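Local coordinates for NAD(+) phosphorylase MbcT (PDB 6FKG), which is the toxin of a type II toxin-antitoxin pair, destroying cellular NAD(+) by phosphorolysis and killing the cell unless its antitoxin MbcA blocks the active site, at residues B[17-22]-B[101-106]; B[29-34]-B[86-91]; B[46-51]-B[118-123]. All blocks are in the same frame, centred on the assembly; numbering follows the deposited sequence. Where two conformers were deposited one is given.

Contact 1: B[17-22]-B[101-106]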
# COMPACT_ATOMS: atom_id res chain seq x y z
N GLY B 17 17.35 40.09 -13.30
CA GLY B 17 16.33 41.11 -13.26
C GLY B 17 15.45 41.11 -14.50
O GLY B 17 15.44 40.15 -15.28
N THR B 18 14.71 42.19 -14.68
CA THR B 18 13.72 42.29 -15.74
C THR B 18 14.05 43.44 -16.67
O THR B 18 14.85 44.31 -16.34
CB THR B 18 12.30 42.53 -15.18
OG1 THR B 18 12.30 43.74 -14.42
CG2 THR B 18 11.84 41.38 -14.30
N ILE B 19 13.41 43.43 -17.84
CA ILE B 19 13.35 44.60 -18.70
C ILE B 19 11.88 44.92 -18.93
O ILE B 19 11.02 44.06 -18.77
CB ILE B 19 14.05 44.39 -20.05
CG1 ILE B 19 13.35 43.30 -20.86
CG2 ILE B 19 15.53 44.07 -19.86
CD1 ILE B 19 13.88 43.16 -22.28
N GLU B 20 11.59 46.17 -19.28
CA GLU B 20 10.23 46.53 -19.67
C GLU B 20 10.09 46.36 -21.17
O GLU B 20 10.81 46.97 -21.96
CB GLU B 20 9.89 47.96 -19.26
CG GLU B 20 9.46 48.09 -17.82
CD GLU B 20 8.78 49.41 -17.52
OE1 GLU B 20 8.97 50.37 -18.30
OE2 GLU B 20 8.06 49.48 -16.50
N TRP B 21 9.14 45.52 -21.57
CA TRP B 21 9.00 45.16 -22.96
C TRP B 21 7.63 45.55 -23.50
O TRP B 21 6.60 45.25 -22.90
CB TRP B 21 9.23 43.66 -23.10
CG TRP B 21 9.46 43.18 -24.49
CD1 TRP B 21 10.59 43.35 -25.24
CD2 TRP B 21 8.56 42.39 -25.27
NE1 TRP B 21 10.44 42.72 -26.46
CE2 TRP B 21 9.21 42.13 -26.50
CE3 TRP B 21 7.28 41.89 -25.06
CZ2 TRP B 21 8.60 41.40 -27.51
CZ3 TRP B 21 6.68 41.17 -26.06
CH2 TRP B 21 7.34 40.91 -27.26
N SER B 22 7.62 46.22 -24.64
CA SER B 22 6.36 46.55 -25.29
C SER B 22 6.38 46.05 -26.73
O SER B 22 7.34 46.26 -27.46
CB SER B 22 6.11 48.05 -25.26
OG SER B 22 6.27 48.55 -23.95
N VAL B 101 9.73 41.71 -17.80
CA VAL B 101 9.97 40.33 -18.17
C VAL B 101 11.42 39.91 -18.00
O VAL B 101 12.34 40.71 -18.19
CB VAL B 101 9.54 40.06 -19.63
CG1 VAL B 101 8.06 40.35 -19.81
CG2 VAL B 101 10.37 40.91 -20.59
N LEU B 102 11.62 38.65 -17.63
CA LEU B 102 12.94 38.03 -17.70
C LEU B 102 13.33 37.86 -19.17
O LEU B 102 12.64 37.16 -19.91
CB LEU B 102 12.94 36.68 -16.98
CG LEU B 102 14.28 35.94 -16.97
CD1 LEU B 102 15.33 36.68 -16.15
CD2 LEU B 102 14.05 34.54 -16.42
N ASP B 103 14.42 38.49 -19.59
CA ASP B 103 14.80 38.45 -21.00
C ASP B 103 15.74 37.30 -21.30
O ASP B 103 16.93 37.38 -21.01
CB ASP B 103 15.47 39.77 -21.42
CG ASP B 103 15.80 39.82 -22.90
OD1 ASP B 103 15.43 38.89 -23.65
OD2 ASP B 103 16.42 40.81 -23.32
N LEU B 104 15.22 36.25 -21.92
CA LEU B 104 16.03 35.09 -22.27
C LEU B 104 16.25 34.99 -23.78
O LEU B 104 16.51 33.91 -24.30
CB LEU B 104 15.37 33.80 -21.76
CG LEU B 104 15.15 33.73 -20.24
CD1 LEU B 104 14.53 32.39 -19.82
CD2 LEU B 104 16.44 34.00 -19.49
N THR B 105 16.16 36.12 -24.48
CA THR B 105 16.34 36.10 -25.93
C THR B 105 17.81 36.08 -26.32
O THR B 105 18.14 35.77 -27.46
CB THR B 105 15.65 37.31 -26.61
OG1 THR B 105 16.20 38.53 -26.10
CG2 THR B 105 14.13 37.26 -26.33
N THR B 106 18.71 36.38 -25.38
CA THR B 106 20.14 36.32 -25.68
C THR B 106 20.73 35.00 -25.20
O THR B 106 20.24 34.41 -24.23
CB THR B 106 20.91 37.49 -25.02
OG1 THR B 106 20.89 37.34 -23.60
CG2 THR B 106 20.27 38.82 -25.40
O HOH W 1 16.24 40.06 -17.87
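I19 and V101 form an antiparallel hydrogen-bonded pair, I19 N giving its hydrogen to V101 O at 2.9 Å and V101 N returning one to I19 O, although the short strands 19-22 and 101-103 run at 100° to each other and soon diverge. The side chains of the pair lie on the same face of the sheet and touch through I19 CG1 and V101 CG2, 3.8 Å apart. I19 and V101 are both beta-branched, a shape well suited to strands. With CG1 set between its own backbone N and carbonyl carbon (chi1 64°) and the chain extended beyond it, I19 carries CD1 on to D103, 3.6 Å from OD2, and lies across the aspartate. The V101 CG2 methyl also meets W21 CB at 3.9 Å, while the indole leads off toward L144 and L153. The I19-V101 pair joins the beginning of strand 19-30 to the end of strand 89-103 in the mixed sheet of the RES domain, and just before it G17, with positive phi, breaks from helix 7-16. One water extends the pairing, donating to G17 O and accepting from D103 N. At the end of the strand D103 makes an Asx turn: OD1 takes T105 N from above the carboxylate plane at 3.0 Å and T105 OG1 on its syn lone pair at 2.6 Å, two bonds that fix the carboxylate's rotation.

Contact 2: B[29-34]-B[86-91]; sequences TGAHRD and EAAYRL
A31, just past the end of strand 19-30, meets R90 of the antiparallel strand 89-103, the aliphatic part of the arginine lying against the alanine. The contact rests on R90 CG, 3.8 Å from A31 CB; in the conformer given, one of two, a chain extended from CG to NE also sets one face of the guanidinium against that methyl. On the other flank the same methyl is 3.8 Å from A88 CB. Three backbone bonds hold this edge together. R90 N points almost straight at T29 O (2.8 Å, 168° at the hydrogen), T29 N answers to R90 O, and beyond the non-hydrogen-bonded pair of G30 and Y89 a last bond runs from A31 N to A88 O, its donor 40° above the carbonyl plane, consistent with a chain that is already leaving the sheet. That departure is a type I turn from G30 to R33. G30 O receives R33 N on one face and T29 OG1 (2.7 Å) on the opposite face, a use for which a threonine hydroxyl close to the backbone is well placed. The Y89 ring sits obliquely by T29 O, with CD2 3.4 Å away, and sends its OH to V68 O of the MbcA chain. Farther out, R90 NE makes a salt bridge with D174 on strand 167-174, and R33 pairs with E67 and D107 of MbcA. The strand ends are thus joined by backbone bonds, while the long polar side chains serve other partners: R90 probably ties in the adjoining strand, and R33 and Y89 give the antitoxin charge and a hydroxyl to hold.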
# COMPACT_ATOMS: atom_id res chain seq x y z
N THR B 29 -6.32 30.76 -30.10
CA THR B 29 -7.11 29.95 -29.20
C THR B 29 -8.24 29.34 -30.01
O THR B 29 -8.54 29.80 -31.11
CB THR B 29 -7.76 30.77 -28.03
OG1 THR B 29 -8.75 31.66 -28.57
CG2 THR B 29 -6.72 31.54 -27.24
N GLY B 30 -8.89 28.33 -29.45
CA GLY B 30 -10.21 27.96 -29.94
C GLY B 30 -11.09 29.18 -29.97
O GLY B 30 -10.93 30.11 -29.15
N ALA B 31 -12.04 29.18 -30.90
CA ALA B 31 -12.86 30.35 -31.18
C ALA B 31 -13.73 30.75 -29.98
O ALA B 31 -14.14 31.91 -29.87
CB ALA B 31 -13.75 30.09 -32.40
N HIS B 32 -13.99 29.79 -29.10
CA HIS B 32 -14.88 30.01 -27.95
C HIS B 32 -14.14 30.48 -26.70
O HIS B 32 -14.78 30.81 -25.69
CB HIS B 32 -15.66 28.73 -27.62
CG HIS B 32 -16.59 28.28 -28.70
ND1 HIS B 32 -17.73 28.98 -29.03
CD2 HIS B 32 -16.55 27.20 -29.50
CE1 HIS B 32 -18.35 28.34 -30.01
NE2 HIS B 32 -17.66 27.26 -30.32
N ARG B 33 -12.81 30.49 -26.75
CA ARG B 33 -12.01 30.81 -25.57
C ARG B 33 -11.73 32.30 -25.45
O ARG B 33 -11.63 33.01 -26.46
CB ARG B 33 -10.69 30.04 -25.60
CG ARG B 33 -10.86 28.52 -25.73
CD ARG B 33 -11.76 28.01 -24.61
NE ARG B 33 -11.85 26.56 -24.62
CZ ARG B 33 -11.24 25.76 -23.75
NH1 ARG B 33 -10.51 26.26 -22.75
NH2 ARG B 33 -11.40 24.45 -23.85
N ASP B 34 -11.59 32.77 -24.22
CA ASP B 34 -11.19 34.15 -23.97
C ASP B 34 -9.74 34.41 -24.38
O ASP B 34 -8.83 33.63 -24.04
CB ASP B 34 -11.37 34.51 -22.50
CG ASP B 34 -11.07 35.98 -22.23
OD1 ASP B 34 -11.99 36.81 -22.42
OD2 ASP B 34 -9.93 36.30 -21.87
N GLU B 86 -9.27 23.40 -39.42
CA GLU B 86 -10.64 23.11 -39.82
C GLU B 86 -11.56 23.15 -38.61
O GLU B 86 -12.76 23.41 -38.74
CB GLU B 86 -10.72 21.76 -40.51
CG GLU B 86 -9.97 21.76 -41.86
CD GLU B 86 -10.12 20.45 -42.58
OE1 GLU B 86 -10.83 19.56 -42.06
OE2 GLU B 86 -9.53 20.31 -43.67
N ALA B 87 -11.01 22.87 -37.43
CA ALA B 87 -11.73 23.15 -36.18
C ALA B 87 -11.63 24.67 -35.97
O ALA B 87 -10.74 25.31 -36.52
CB ALA B 87 -11.15 22.37 -35.00
N ALA B 88 -12.56 25.24 -35.21
CA ALA B 88 -12.69 26.70 -35.14
C ALA B 88 -11.66 27.34 -34.20
O ALA B 88 -11.77 27.22 -32.98
CB ALA B 88 -14.09 27.07 -34.71
N TYR B 89 -10.69 28.04 -34.78
CA TYR B 89 -9.72 28.80 -33.99
C TYR B 89 -9.78 30.28 -34.35
O TYR B 89 -10.25 30.66 -35.43
CB TYR B 89 -8.29 28.31 -34.22
CG TYR B 89 -7.98 26.96 -33.62
CD1 TYR B 89 -8.25 25.79 -34.33
CD2 TYR B 89 -7.41 26.85 -32.36
CE1 TYR B 89 -7.95 24.54 -33.77
CE2 TYR B 89 -7.11 25.62 -31.79
CZ TYR B 89 -7.37 24.46 -32.51
OH TYR B 89 -7.07 23.24 -31.96
N ARG B 90 -9.28 31.12 -33.45
CA ARG B 90 -9.18 32.54 -33.72
C ARG B 90 -7.79 33.06 -33.40
O ARG B 90 -7.09 32.51 -32.53
CB ARG B 90 -10.25 33.32 -32.94
CG ARG B 90 -11.66 33.10 -33.49
CD ARG B 90 -12.68 34.03 -32.85
NE ARG B 90 -13.98 33.95 -33.51
CZ ARG B 90 -15.11 34.36 -32.96
NH1 ARG B 90 -16.26 34.26 -33.63
NH2 ARG B 90 -15.11 34.88 -31.74
N LEU B 91 -7.39 34.11 -34.11
CA LEU B 91 -6.10 34.74 -33.93
C LEU B 91 -6.31 36.10 -33.28
O LEU B 91 -6.99 36.97 -33.83
CB LEU B 91 -5.38 34.91 -35.29
CG LEU B 91 -4.06 35.66 -35.22
CD1 LEU B 91 -3.02 34.93 -34.38
CD2 LEU B 91 -3.54 35.88 -36.63

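Contact 3: B[46-51]-B[118-123]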
# COMPACT_ATOMS: atom_id res chain seq x y z
N GLY B 46 2.88 24.10 -19.46
CA GLY B 46 3.33 24.54 -20.77
C GLY B 46 4.85 24.46 -20.77
O GLY B 46 5.44 24.16 -19.73
N ARG B 47 5.49 24.70 -21.92
CA ARG B 47 6.93 24.55 -21.98
C ARG B 47 7.60 25.37 -20.88
O ARG B 47 8.56 24.92 -20.26
CB ARG B 47 7.49 24.95 -23.35
CG ARG B 47 9.03 24.86 -23.38
CD ARG B 47 9.60 24.82 -24.79
NE ARG B 47 9.13 23.68 -25.58
CZ ARG B 47 9.74 22.50 -25.67
NH1 ARG B 47 10.88 22.25 -25.03
NH2 ARG B 47 9.20 21.55 -26.43
N TRP B 48 7.06 26.56 -20.63
CA TRP B 48 7.66 27.50 -19.69
C TRP B 48 6.89 27.69 -18.37
O TRP B 48 7.09 28.66 -17.67
CB TRP B 48 7.83 28.87 -20.37
CG TRP B 48 8.84 28.86 -21.49
CD1 TRP B 48 8.60 28.64 -22.82
CD2 TRP B 48 10.26 29.05 -21.37
NE1 TRP B 48 9.79 28.69 -23.53
CE2 TRP B 48 10.81 28.94 -22.66
CE3 TRP B 48 11.11 29.29 -20.28
CZ2 TRP B 48 12.19 29.09 -22.90
CZ3 TRP B 48 12.48 29.44 -20.53
CH2 TRP B 48 13.00 29.34 -21.82
N ASN B 49 6.00 26.76 -18.03
CA ASN B 49 5.37 26.83 -16.71
C ASN B 49 4.96 25.46 -16.21
O ASN B 49 4.39 24.66 -16.95
CB ASN B 49 4.12 27.75 -16.71
CG ASN B 49 2.96 27.16 -17.48
OD1 ASN B 49 2.94 27.21 -18.71
ND2 ASN B 49 2.00 26.58 -16.77
N PRO B 50 5.23 25.19 -14.92
CA PRO B 50 4.70 23.97 -14.33
C PRO B 50 3.19 24.11 -14.22
O PRO B 50 2.68 25.23 -14.24
CB PRO B 50 5.36 23.93 -12.95
CG PRO B 50 5.51 25.39 -12.61
CD PRO B 50 5.83 26.09 -13.92
N PRO B 51 2.48 22.98 -14.10
CA PRO B 51 1.03 23.03 -13.94
C PRO B 51 0.61 23.41 -12.53
O PRO B 51 1.45 23.40 -11.63
CB PRO B 51 0.60 21.61 -14.29
CG PRO B 51 1.79 20.76 -13.97
CD PRO B 51 2.99 21.60 -14.23
N ASP B 118 18.36 22.53 -26.62
CA ASP B 118 17.71 21.27 -26.23
C ASP B 118 16.54 21.51 -25.29
O ASP B 118 15.49 20.87 -25.40
CB ASP B 118 18.72 20.34 -25.55
CG ASP B 118 19.67 19.72 -26.54
OD1 ASP B 118 19.89 20.34 -27.60
OD2 ASP B 118 20.21 18.63 -26.25
N ASP B 119 16.73 22.41 -24.34
CA ASP B 119 15.67 22.69 -23.38
C ASP B 119 14.50 23.34 -24.07
O ASP B 119 13.35 23.09 -23.72
CB ASP B 119 16.18 23.58 -22.26
CG ASP B 119 17.27 22.92 -21.45
OD1 ASP B 119 16.98 21.90 -20.79
OD2 ASP B 119 18.43 23.41 -21.50
N ILE B 120 14.79 24.16 -25.07
CA ILE B 120 13.76 25.00 -25.67
C ILE B 120 12.94 24.28 -26.74
O ILE B 120 11.75 24.56 -26.90
CB ILE B 120 14.40 26.25 -26.26
CG1 ILE B 120 15.09 27.03 -25.14
CG2 ILE B 120 13.37 27.13 -26.97
CD1 ILE B 120 16.00 28.09 -25.64
N TYR B 121 13.54 23.32 -27.44
CA TYR B 121 12.84 22.66 -28.55
C TYR B 121 12.68 21.16 -28.34
O TYR B 121 11.85 20.53 -28.99
CB TYR B 121 13.57 22.95 -29.86
CG TYR B 121 13.74 24.42 -30.11
CD1 TYR B 121 12.66 25.21 -30.49
CD2 TYR B 121 14.97 25.05 -29.93
CE1 TYR B 121 12.80 26.56 -30.72
CE2 TYR B 121 15.13 26.40 -30.16
CZ TYR B 121 14.04 27.15 -30.55
OH TYR B 121 14.17 28.50 -30.77
N GLY B 122 13.46 20.59 -27.42
CA GLY B 122 13.39 19.17 -27.14
C GLY B 122 12.12 18.76 -26.42
O GLY B 122 11.32 19.60 -26.00
N ASP B 123 11.93 17.45 -26.27
CA ASP B 123 10.71 16.93 -25.66
C ASP B 123 10.59 17.23 -24.16
O ASP B 123 9.49 17.22 -23.62
CB ASP B 123 10.62 15.41 -25.88
CG ASP B 123 10.34 15.03 -27.33
OD1 ASP B 123 10.28 15.94 -28.20
OD2 ASP B 123 10.17 13.82 -27.60
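The loop between helix 39-44 and strand 56-60 meets the C-terminal end of helix 117-121 chiefly through R47, which donates to backbone carbonyls at and just beyond the helix end. R47 is the second residue of a type I turn from G46 to N49. With CG anti to the backbone N (chi1 177°) and a bend at chi3 (-60°), the chain runs to the helix and then swings its guanidinium across the helix end. NH1 and NH2 both close on G122 O, each at 2.9 Å, and the oxygen lies only 2° out of the guanidinium plane. NH1 also makes a weak bond to D119 O, 2.9 Å away and near the same plane. I120 O lies over one face of the group, where R47 CD approaches it to 3.0 Å, and Y121 CA lies over the same face, offset toward the rim. G122 is the first residue to leave helical geometry, yet its N still bonds D118 O; a side chain there would run into that carbonyl, which makes glycine apt. Beside the arginine, W48 CZ2 reaches I120 CG1 at 4.2 Å, a broad indole closing the apolar side together with L104 and V145. R47 NH2 also makes a salt bridge with the C-terminal carboxylate of V115 of an MbcA chain, and D119 pairs with R35 of another MbcA chain. One guanidinium, its orientation fixed by carbonyls of its own chain, is thus shared between G122 O, more weakly D119 O, and the C-terminus of the inhibitor.

Contacts 1 and 2 join the same two strands, 19-30 and 89-103, near their opposite ends: their centres lie about 29 Å apart, on opposite sides of the chain's centre, and contact 2 is nested within the loop that contact 1 closes. Contact 3 is off this pairing, its centre about 18 Å from that of contact 1 and about 23 Å from that of contact 2, and its segments alternate with those of both along the chain. It touches contact 1 where L104 CD1 packs on W48 CZ3 at 3.7 Å, whereas contact 2 stays about 14 Å from either at the nearest atoms. MbcA chains reach contacts 2 and 3 but not contact 1, consistent with an antitoxin that grips the toxin at separated places while covering its active site.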